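Ethanolamine utilization protein EutJ (PDB 3H1Q) binds ATP in an actin-like ATPase fold and probably takes part in ethanolamine utilization. Local coordinates at residues A[10-15]-A[49-54]; A[23-28]-A[44-49]; A[75-80]-A[116-121]; A[228-233]-A[250-255]. All blocks are in the same frame, centred on the assembly; numbering follows the deposited sequence.

Interaction 1: A[10-15]-A[49-54]; sequences LNLLND and GIPVAG
Pro-51 presses its ring against two consecutive leucines of helix 3-18, Leu-12 and Leu-13, and these three residues account for most of the 214 Å² buried here. The ring approaches with CB in front: Leu-13 CD1 lies 3.9 Å from Pro-51 CB, and Leu-12 CD2 lies 4.0 Å from the same CB, so one carbon serves both leucines. Leu-13 meets the ring at about a right angle. With CG opposite the backbone N (chi1 -168°), its side chain turns back to the strand although its CB does not point there, and CD1 goes on to pass 4.0 Å from Ala-53 O. Leu-12 comes at a more slanting angle. Its CD2 also lies 3.7 Å from Pro-51 O, the carbonyl that accepts a hydrogen bond from Asn-23 ND2, and 4.3 Å from Ile-50 CG2 at the outer margin.

The helix segment and strand 51-54 run in broadly the same direction, their axes 34° apart and 8.0 Å at closest approach. Helix 3-18 packs over strand 51-58, an outermost strand of the five-stranded sheet, and Leu-13 reaches on to Val-43 of the next strand. A classic beta bulge follows Pro-51, where Val-52 and Ala-53 both face Val-44. Every side-chain pair meeting across the segments is apolar, and the two carbonyls at the interface meet leucine methyls, which implies joining by hydrocarbon fit and not by directional polar bonds.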
# COMPACT_ATOMS: atom_id res chain seq x y z
N LEU A 10 11.97 5.01 0.67
CA LEU A 10 11.01 4.65 -0.37
C LEU A 10 11.65 4.65 -1.74
O LEU A 10 11.30 3.85 -2.59
CB LEU A 10 9.89 5.68 -0.39
CG LEU A 10 8.52 5.46 0.26
CD1 LEU A 10 8.63 4.62 1.52
CD2 LEU A 10 7.82 6.83 0.50
N ASN A 11 12.55 5.59 -1.99
CA ASN A 11 13.22 5.59 -3.28
C ASN A 11 14.11 4.36 -3.39
O ASN A 11 14.14 3.73 -4.46
CB ASN A 11 13.99 6.87 -3.54
CG ASN A 11 13.14 7.94 -4.16
OD1 ASN A 11 13.14 9.07 -3.72
ND2 ASN A 11 12.41 7.59 -5.21
N LEU A 12 14.76 4.01 -2.28
CA LEU A 12 15.60 2.83 -2.22
C LEU A 12 14.76 1.60 -2.52
O LEU A 12 15.01 0.87 -3.50
CB LEU A 12 16.26 2.68 -0.84
CG LEU A 12 17.28 1.56 -0.67
CD1 LEU A 12 18.42 1.70 -1.66
CD2 LEU A 12 17.83 1.47 0.75
N LEU A 13 13.74 1.40 -1.69
CA LEU A 13 12.90 0.23 -1.76
C LEU A 13 12.33 0.12 -3.13
O LEU A 13 12.18 -0.98 -3.65
CB LEU A 13 11.79 0.31 -0.74
CG LEU A 13 11.03 -1.00 -0.55
CD1 LEU A 13 11.96 -2.13 -0.29
CD2 LEU A 13 10.07 -0.88 0.57
N ASN A 14 12.05 1.24 -3.76
CA ASN A 14 11.54 1.14 -5.10
C ASN A 14 12.52 0.48 -6.08
O ASN A 14 12.13 -0.33 -6.94
CB ASN A 14 11.11 2.48 -5.66
CG ASN A 14 10.54 2.34 -7.03
OD1 ASN A 14 9.52 1.71 -7.17
ND2 ASN A 14 11.22 2.87 -8.05
N ASP A 15 13.80 0.85 -5.94
CA ASP A 15 14.83 0.25 -6.72
C ASP A 15 15.13 -1.20 -6.35
O ASP A 15 15.29 -2.03 -7.24
CB ASP A 15 16.08 1.10 -6.68
CG ASP A 15 16.08 2.11 -7.79
OD1 ASP A 15 15.73 1.76 -8.95
OD2 ASP A 15 16.42 3.29 -7.53
N GLY A 49 14.90 -0.58 10.20
CA GLY A 49 13.92 -0.32 9.17
C GLY A 49 14.47 0.20 7.87
O GLY A 49 13.72 0.62 7.00
N ILE A 50 15.79 0.17 7.72
CA ILE A 50 16.30 0.50 6.42
C ILE A 50 16.09 -0.71 5.49
O ILE A 50 16.43 -1.82 5.87
CB ILE A 50 17.76 0.87 6.44
CG1 ILE A 50 17.97 2.06 7.35
CG2 ILE A 50 18.19 1.25 5.04
CD1 ILE A 50 19.39 2.60 7.26
N PRO A 51 15.49 -0.48 4.30
CA PRO A 51 15.23 -1.48 3.28
C PRO A 51 16.46 -2.25 2.86
O PRO A 51 17.49 -1.67 2.61
CB PRO A 51 14.71 -0.65 2.10
CG PRO A 51 14.10 0.51 2.72
CD PRO A 51 14.94 0.83 3.92
N VAL A 52 16.31 -3.58 2.84
CA VAL A 52 17.35 -4.55 2.45
C VAL A 52 16.97 -5.27 1.15
O VAL A 52 17.83 -5.51 0.30
CB VAL A 52 17.56 -5.58 3.55
CG1 VAL A 52 18.40 -6.70 3.05
CG2 VAL A 52 18.22 -4.93 4.72
N ALA A 53 15.68 -5.57 0.97
CA ALA A 53 15.19 -6.31 -0.19
C ALA A 53 13.70 -6.17 -0.35
O ALA A 53 13.00 -5.89 0.63
CB ALA A 53 15.54 -7.80 -0.04
N GLY A 54 13.21 -6.42 -1.57
CA GLY A 54 11.78 -6.49 -1.79
C GLY A 54 11.35 -7.00 -3.14
O GLY A 54 12.08 -6.91 -4.12

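Interaction 2: A[23-28]-A[44-49]; sequences NPLPPP and VTDQEG
The side-chain amide of Gln-47 and the carboxylate of Asp-46 are the flat groups that reach segment 23-28, and each touches it through an oxygen. Gln-47 OE1 lies 3.4 Å from Pro-28 CG, with Gln-47 CG 3.7 Å from the same ring carbon; the two side chains cross at about a right angle. The glutamine chain bends at chi2 (-59°), which brings the amide oxygen to the CG corner of the proline ring. At the Asp-46 carboxylate, OD2 approaches Leu-25 CD1 at 4.1 Å, a loose contact of a charged group with a methyl, while OD1 faces its own turn and takes weak hydrogen bonds from the backbone N of Glu-48 and of Ile-50.

These residues form the connection of a beta hairpin: strand 39-45 leads into a type I turn from Asp-46 to Gly-49, and strand 51-58 returns antiparallel. Two bonds converge on the carbonyl oxygen of Asp-46, from Gly-49 N at 2.9 Å and from Thr-45 OG1 at 2.7 Å. Gly-49 itself has positive phi (76°), a conformation that suits glycine. Facing the turn, the proline-rich loop after helix 3-18 has a cis peptide before Pro-28, whose carbonyl O comes 4.0 Å from Asp-46 CA. Further back in that loop, Leu-25 O accepts a hydrogen bond from Tyr-29 OH, and the Leu-25 side chain also rests on Ile-50.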
# COMPACT_ATOMS: atom_id res chain seq x y z
N ASN A 23 20.37 -4.51 -0.48
CA ASN A 23 21.14 -3.56 0.27
C ASN A 23 21.89 -4.36 1.30
O ASN A 23 21.32 -4.72 2.31
CB ASN A 23 20.19 -2.56 0.96
CG ASN A 23 20.90 -1.43 1.73
OD1 ASN A 23 22.12 -1.40 1.86
ND2 ASN A 23 20.11 -0.51 2.25
N PRO A 24 23.18 -4.61 1.06
CA PRO A 24 23.95 -5.55 1.85
C PRO A 24 24.16 -5.14 3.31
O PRO A 24 25.27 -5.02 3.77
CB PRO A 24 25.27 -5.65 1.08
CG PRO A 24 25.40 -4.37 0.44
CD PRO A 24 24.03 -3.85 0.14
N LEU A 25 23.08 -4.95 4.03
CA LEU A 25 23.18 -4.73 5.47
C LEU A 25 23.25 -6.06 6.25
O LEU A 25 22.65 -7.07 5.84
CB LEU A 25 22.04 -3.83 5.96
CG LEU A 25 22.08 -2.48 5.22
CD1 LEU A 25 20.79 -1.67 5.26
CD2 LEU A 25 23.21 -1.68 5.79
N PRO A 26 24.03 -6.08 7.35
CA PRO A 26 24.17 -7.32 8.12
C PRO A 26 22.84 -7.63 8.77
O PRO A 26 22.14 -6.69 9.16
CB PRO A 26 25.20 -6.95 9.18
CG PRO A 26 25.12 -5.41 9.29
CD PRO A 26 24.83 -4.97 7.91
N PRO A 27 22.50 -8.93 8.91
CA PRO A 27 21.31 -9.42 9.65
C PRO A 27 21.35 -8.99 11.13
O PRO A 27 22.37 -8.43 11.55
CB PRO A 27 21.43 -10.94 9.54
CG PRO A 27 22.30 -11.18 8.35
CD PRO A 27 23.27 -10.03 8.32
N PRO A 28 20.27 -9.23 11.92
CA PRO A 28 18.98 -9.85 11.62
C PRO A 28 18.06 -8.93 10.84
O PRO A 28 18.18 -7.70 10.90
CB PRO A 28 18.40 -10.10 12.99
CG PRO A 28 18.91 -8.97 13.77
CD PRO A 28 20.30 -8.73 13.30
N VAL A 44 12.00 -6.65 3.11
CA VAL A 44 12.97 -6.96 4.14
C VAL A 44 13.70 -5.68 4.57
O VAL A 44 14.05 -4.86 3.73
CB VAL A 44 14.05 -7.99 3.66
CG1 VAL A 44 15.02 -8.33 4.80
CG2 VAL A 44 13.43 -9.26 3.14
N THR A 45 13.97 -5.54 5.86
CA THR A 45 14.74 -4.40 6.35
C THR A 45 15.70 -4.86 7.44
O THR A 45 15.48 -5.89 8.05
CB THR A 45 13.83 -3.34 7.03
OG1 THR A 45 13.50 -3.78 8.35
CG2 THR A 45 12.56 -3.06 6.25
N ASP A 46 16.72 -4.06 7.71
CA ASP A 46 17.51 -4.22 8.94
C ASP A 46 16.69 -3.84 10.18
O ASP A 46 15.50 -3.46 10.06
CB ASP A 46 18.74 -3.36 8.87
CG ASP A 46 18.43 -1.88 8.92
OD1 ASP A 46 17.24 -1.49 8.79
OD2 ASP A 46 19.39 -1.09 9.08
N GLN A 47 17.30 -3.91 11.37
CA GLN A 47 16.53 -3.68 12.62
C GLN A 47 16.09 -2.24 12.80
O GLN A 47 15.21 -1.97 13.60
CB GLN A 47 17.28 -4.15 13.88
CG GLN A 47 17.35 -5.68 14.11
CD GLN A 47 15.97 -6.41 14.23
OE1 GLN A 47 15.84 -7.55 13.79
NE2 GLN A 47 14.97 -5.76 14.85
N GLU A 48 16.69 -1.33 12.04
CA GLU A 48 16.32 0.08 12.06
C GLU A 48 15.43 0.43 10.86
O GLU A 48 15.24 1.59 10.52
CB GLU A 48 17.58 0.98 12.07
CG GLU A 48 18.83 0.42 12.81
CD GLU A 48 18.48 -0.32 14.11
OE1 GLU A 48 17.63 0.19 14.88
OE2 GLU A 48 19.06 -1.41 14.36
N GLY A 49 14.90 -0.58 10.20
CA GLY A 49 13.92 -0.32 9.17
C GLY A 49 14.47 0.20 7.87
O GLY A 49 13.72 0.62 7.00

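Interaction 3: A[75-80]-A[116-121]; sequences QIVREL and AGAGLE
Ala-118 points its methyl group at helix 70-87 and meets two successive side chains there, Val-77 and Arg-78. Val-77 comes head on: its CB is directed at the other segment, and with CG1 opposite the backbone N (chi1 176°) that methyl reaches to 3.2 Å from Ala-118 CB. Arg-78 comes from the flank, its aliphatic portion lying alongside the alanine, CG 3.5 Å from Ala-118 CB. Further out, Arg-78 CD passes 4.0 Å from Gly-117 O, and a bend at chi3 (57°) turns the guanidinium off the line of the chain. Leu-120 adds a looser contact, CD1 to Val-77 CG1 at 4.4 Å. The backbones come close enough for this, with the CA atoms of Arg-78 and Ala-118 5.0 Å apart.

The chain reverses out of helix 110-117 by a Schellman motif at Gly-119, whose positive phi (103°) calls for glycine; Leu-120 then leads into strand 121-126, where Glu-121 pairs with Phe-93 and Ala-95. Ile-76 and Leu-80 of helix 70-87 pack on strands 39-45 and 51-58, so the helix touches both the sheet and the end of helix 110-117.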
# COMPACT_ATOMS: atom_id res chain seq x y z
N GLN A 75 1.34 -19.45 -3.53
CA GLN A 75 2.19 -19.45 -4.71
C GLN A 75 2.99 -18.15 -4.87
O GLN A 75 4.22 -18.20 -5.06
CB GLN A 75 1.38 -19.68 -5.97
CG GLN A 75 1.45 -21.08 -6.53
CD GLN A 75 0.05 -21.62 -6.84
OE1 GLN A 75 -0.81 -21.68 -5.95
NE2 GLN A 75 -0.19 -21.99 -8.10
N ILE A 76 2.28 -17.00 -4.82
CA ILE A 76 2.89 -15.66 -4.96
C ILE A 76 3.86 -15.40 -3.81
O ILE A 76 5.05 -15.17 -4.05
CB ILE A 76 1.84 -14.48 -5.07
CG1 ILE A 76 0.89 -14.65 -6.28
CG2 ILE A 76 2.55 -13.11 -5.12
CD1 ILE A 76 1.58 -14.70 -7.63
N VAL A 77 3.39 -15.45 -2.57
CA VAL A 77 4.34 -15.27 -1.48
C VAL A 77 5.53 -16.20 -1.63
O VAL A 77 6.69 -15.79 -1.52
CB VAL A 77 3.71 -15.49 -0.14
CG1 VAL A 77 4.76 -15.39 0.96
CG2 VAL A 77 2.60 -14.50 0.04
N ARG A 78 5.27 -17.48 -1.91
CA ARG A 78 6.37 -18.40 -2.12
C ARG A 78 7.32 -17.90 -3.20
O ARG A 78 8.52 -17.86 -2.96
CB ARG A 78 5.88 -19.82 -2.38
CG ARG A 78 5.61 -20.48 -1.06
CD ARG A 78 5.07 -21.87 -1.20
NE ARG A 78 5.96 -22.74 -1.97
CZ ARG A 78 6.84 -23.58 -1.45
NH1 ARG A 78 6.97 -23.67 -0.12
NH2 ARG A 78 7.59 -24.32 -2.26
N GLU A 79 6.80 -17.47 -4.34
CA GLU A 79 7.70 -17.10 -5.44
C GLU A 79 8.52 -15.83 -5.11
O GLU A 79 9.70 -15.71 -5.50
CB GLU A 79 6.99 -17.06 -6.80
CG GLU A 79 6.21 -15.78 -7.15
CD GLU A 79 5.06 -16.04 -8.19
OE1 GLU A 79 4.10 -16.83 -7.89
OE2 GLU A 79 5.11 -15.43 -9.30
N LEU A 80 7.90 -14.93 -4.34
CA LEU A 80 8.55 -13.72 -3.86
C LEU A 80 9.67 -14.08 -2.89
O LEU A 80 10.83 -13.71 -3.12
CB LEU A 80 7.55 -12.77 -3.21
CG LEU A 80 6.39 -12.27 -4.07
CD1 LEU A 80 5.56 -11.35 -3.26
CD2 LEU A 80 6.84 -11.59 -5.36
N ALA A 116 2.52 -18.31 6.86
CA ALA A 116 2.87 -19.65 7.38
C ALA A 116 2.95 -20.64 6.24
O ALA A 116 3.96 -21.31 6.08
CB ALA A 116 1.86 -20.09 8.41
N GLY A 117 1.91 -20.70 5.41
CA GLY A 117 1.92 -21.53 4.23
C GLY A 117 3.02 -21.28 3.22
O GLY A 117 3.28 -22.12 2.38
N ALA A 118 3.67 -20.11 3.25
CA ALA A 118 4.81 -19.88 2.34
C ALA A 118 6.14 -20.21 3.03
O ALA A 118 7.22 -20.18 2.42
CB ALA A 118 4.79 -18.50 1.76
N GLY A 119 6.05 -20.55 4.31
CA GLY A 119 7.17 -21.06 5.02
C GLY A 119 7.77 -20.02 5.91
O GLY A 119 8.98 -20.05 6.17
N LEU A 120 6.92 -19.12 6.39
CA LEU A 120 7.34 -18.04 7.26
C LEU A 120 6.60 -18.14 8.58
O LEU A 120 5.38 -18.09 8.59
CB LEU A 120 7.07 -16.70 6.57
CG LEU A 120 7.95 -16.45 5.34
CD1 LEU A 120 7.45 -15.34 4.44
CD2 LEU A 120 9.38 -16.18 5.78
N GLU A 121 7.33 -18.30 9.68
CA GLU A 121 6.68 -18.29 10.99
C GLU A 121 6.15 -16.88 11.18
O GLU A 121 6.89 -15.91 11.06
CB GLU A 121 7.60 -18.67 12.14
CG GLU A 121 8.92 -19.31 11.71
CD GLU A 121 9.41 -20.40 12.66
OE1 GLU A 121 8.61 -20.81 13.55
OE2 GLU A 121 10.58 -20.86 12.49

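Interaction 4: A[228-233]-A[250-255]; sequences LPVYVV and LGKEVQ
Gln-255 joins Tyr-231 in a single backbone bridge with the hydrogen-bonding pattern of a parallel pair, closing a crossover from strand 230-233 through helix 242-250 and back at the edge of the second sheet of the actin-like ATPase fold. On its other side the strand pairs with strand 141-146.

Two backbone hydrogen bonds make the bridge. Gln-255 N donates to Val-230 O at 2.9 Å, almost straight at 175°, and Val-232 N donates to Gln-255 O at 2.7 Å and 155°, with the donor tilted out of the carbonyl plane.

Stacking comes next. The side chains of Tyr-231 and Gln-255 lie side by side and point the same way, the amide plane 17° from that of the ring, and Gln-255 CB sits 3.9 Å from Tyr-231 CD1. With an alanine in place of Tyr-231, the amide of Gln-255 would probably lose the ring it stacks on and be free to turn.

Apolar packing occupies the other face of the strand. Val-254 wedges between Val-230 and Val-232, its CG1 3.7 Å from Val-230 CG1 and its CB 3.8 Å from Val-232 CG2; Phe-246 of helix 242-250 touches both Val-232 and Val-254. Lys-252 contributes hydrocarbon too: bent at chi4, it crosses Val-230 at about a right angle, CE 3.7 Å from Val-230 CG2.

Two carbon-to-oxygen approaches remain. The Lys-252 CE methylene lies 3.4 Å from the carbonyl Leu-228 O, and a CA-H...O contact brings Tyr-231 CA to 3.3 Å from Gln-255 O.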
# COMPACT_ATOMS: atom_id res chain seq x y z
N LEU A 228 -5.84 17.98 12.46
CA LEU A 228 -5.23 16.76 11.94
C LEU A 228 -4.66 16.88 10.52
O LEU A 228 -5.41 17.17 9.57
CB LEU A 228 -6.21 15.58 11.99
CG LEU A 228 -6.54 15.00 13.37
CD1 LEU A 228 -7.83 14.19 13.30
CD2 LEU A 228 -5.37 14.16 13.91
N PRO A 229 -3.32 16.65 10.40
CA PRO A 229 -2.66 16.52 9.10
C PRO A 229 -3.20 15.31 8.38
O PRO A 229 -3.78 14.43 9.00
CB PRO A 229 -1.20 16.32 9.48
CG PRO A 229 -1.07 17.00 10.80
CD PRO A 229 -2.34 16.66 11.50
N VAL A 230 -3.02 15.29 7.07
CA VAL A 230 -3.70 14.33 6.23
C VAL A 230 -2.74 13.74 5.21
O VAL A 230 -2.10 14.46 4.43
CB VAL A 230 -4.90 14.99 5.54
CG1 VAL A 230 -5.49 14.09 4.49
CG2 VAL A 230 -5.91 15.35 6.58
N TYR A 231 -2.65 12.42 5.22
CA TYR A 231 -1.62 11.73 4.49
C TYR A 231 -2.28 10.79 3.55
O TYR A 231 -3.02 9.93 3.96
CB TYR A 231 -0.77 10.98 5.47
CG TYR A 231 -0.05 11.89 6.43
CD1 TYR A 231 1.25 12.30 6.18
CD2 TYR A 231 -0.66 12.32 7.61
CE1 TYR A 231 1.95 13.13 7.07
CE2 TYR A 231 0.03 13.16 8.51
CZ TYR A 231 1.34 13.55 8.23
OH TYR A 231 2.02 14.37 9.10
N VAL A 232 -2.04 10.96 2.27
CA VAL A 232 -2.66 10.08 1.33
C VAL A 232 -1.60 9.14 0.80
O VAL A 232 -0.69 9.56 0.10
CB VAL A 232 -3.31 10.87 0.22
CG1 VAL A 232 -3.77 9.95 -0.88
CG2 VAL A 232 -4.49 11.65 0.78
N VAL A 233 -1.70 7.86 1.15
CA VAL A 233 -0.74 6.86 0.70
C VAL A 233 -1.48 5.84 -0.14
O VAL A 233 -2.68 5.95 -0.29
CB VAL A 233 -0.06 6.17 1.89
CG1 VAL A 233 0.60 7.20 2.78
CG2 VAL A 233 -1.06 5.36 2.66
N LEU A 250 -11.18 17.87 -1.38
CA LEU A 250 -11.28 17.58 0.05
C LEU A 250 -11.48 18.87 0.86
O LEU A 250 -12.30 18.92 1.78
CB LEU A 250 -10.06 16.80 0.53
CG LEU A 250 -10.00 16.61 2.05
CD1 LEU A 250 -10.90 15.48 2.50
CD2 LEU A 250 -8.58 16.37 2.49
N GLY A 251 -10.72 19.90 0.50
CA GLY A 251 -10.77 21.14 1.23
C GLY A 251 -9.42 21.52 1.77
O GLY A 251 -9.03 22.67 1.66
N LYS A 252 -8.70 20.57 2.37
CA LYS A 252 -7.32 20.87 2.74
C LYS A 252 -6.30 20.10 1.92
O LYS A 252 -6.62 19.03 1.36
CB LYS A 252 -7.04 20.80 4.25
CG LYS A 252 -7.66 19.64 5.02
CD LYS A 252 -7.50 19.90 6.53
CE LYS A 252 -7.48 18.60 7.35
NZ LYS A 252 -8.83 17.97 7.61
N GLU A 253 -5.10 20.68 1.81
CA GLU A 253 -3.99 20.09 1.05
C GLU A 253 -3.59 18.78 1.70
O GLU A 253 -3.70 18.61 2.92
CB GLU A 253 -2.79 21.07 0.96
N VAL A 254 -3.14 17.84 0.89
CA VAL A 254 -2.78 16.52 1.43
C VAL A 254 -1.30 16.24 1.23
O VAL A 254 -0.70 16.78 0.32
CB VAL A 254 -3.68 15.37 0.83
CG1 VAL A 254 -5.17 15.64 1.12
CG2 VAL A 254 -3.45 15.15 -0.67
N GLN A 255 -0.73 15.41 2.09
CA GLN A 255 0.63 14.91 1.88
C GLN A 255 0.63 13.52 1.25
O GLN A 255 0.12 12.59 1.86
CB GLN A 255 1.39 14.87 3.19
CG GLN A 255 1.84 16.24 3.65
CD GLN A 255 1.30 16.61 5.03
OE1 GLN A 255 0.09 16.51 5.28
NE2 GLN A 255 2.20 17.04 5.95

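In the fold
Interactions 1 and 2 form one continuous region: they share Gly-49, their centres are 10 Å apart, and Val-52 N lies 2.8 Å from Val-44 O across the hairpin, a probable hydrogen bond. Interaction 2 is nested inside the chain loop that interaction 1 closes. Interaction 3 involves the same five-stranded sheet, its centre about 20 Å from each of theirs, without touching them. Interactions 3 and 4 lie on opposite sides of the chain's centre, about 35 Å apart centre to centre. The Val-232 side chain is about 10 Å from the bound ATP, and those of Leu-13 and Val-77 about 12 Å, consistent with ATP in the cleft between the two sheets, as in actin-like ATPases. Val-232 is also about 9 Å from ATP-binding Gly-235.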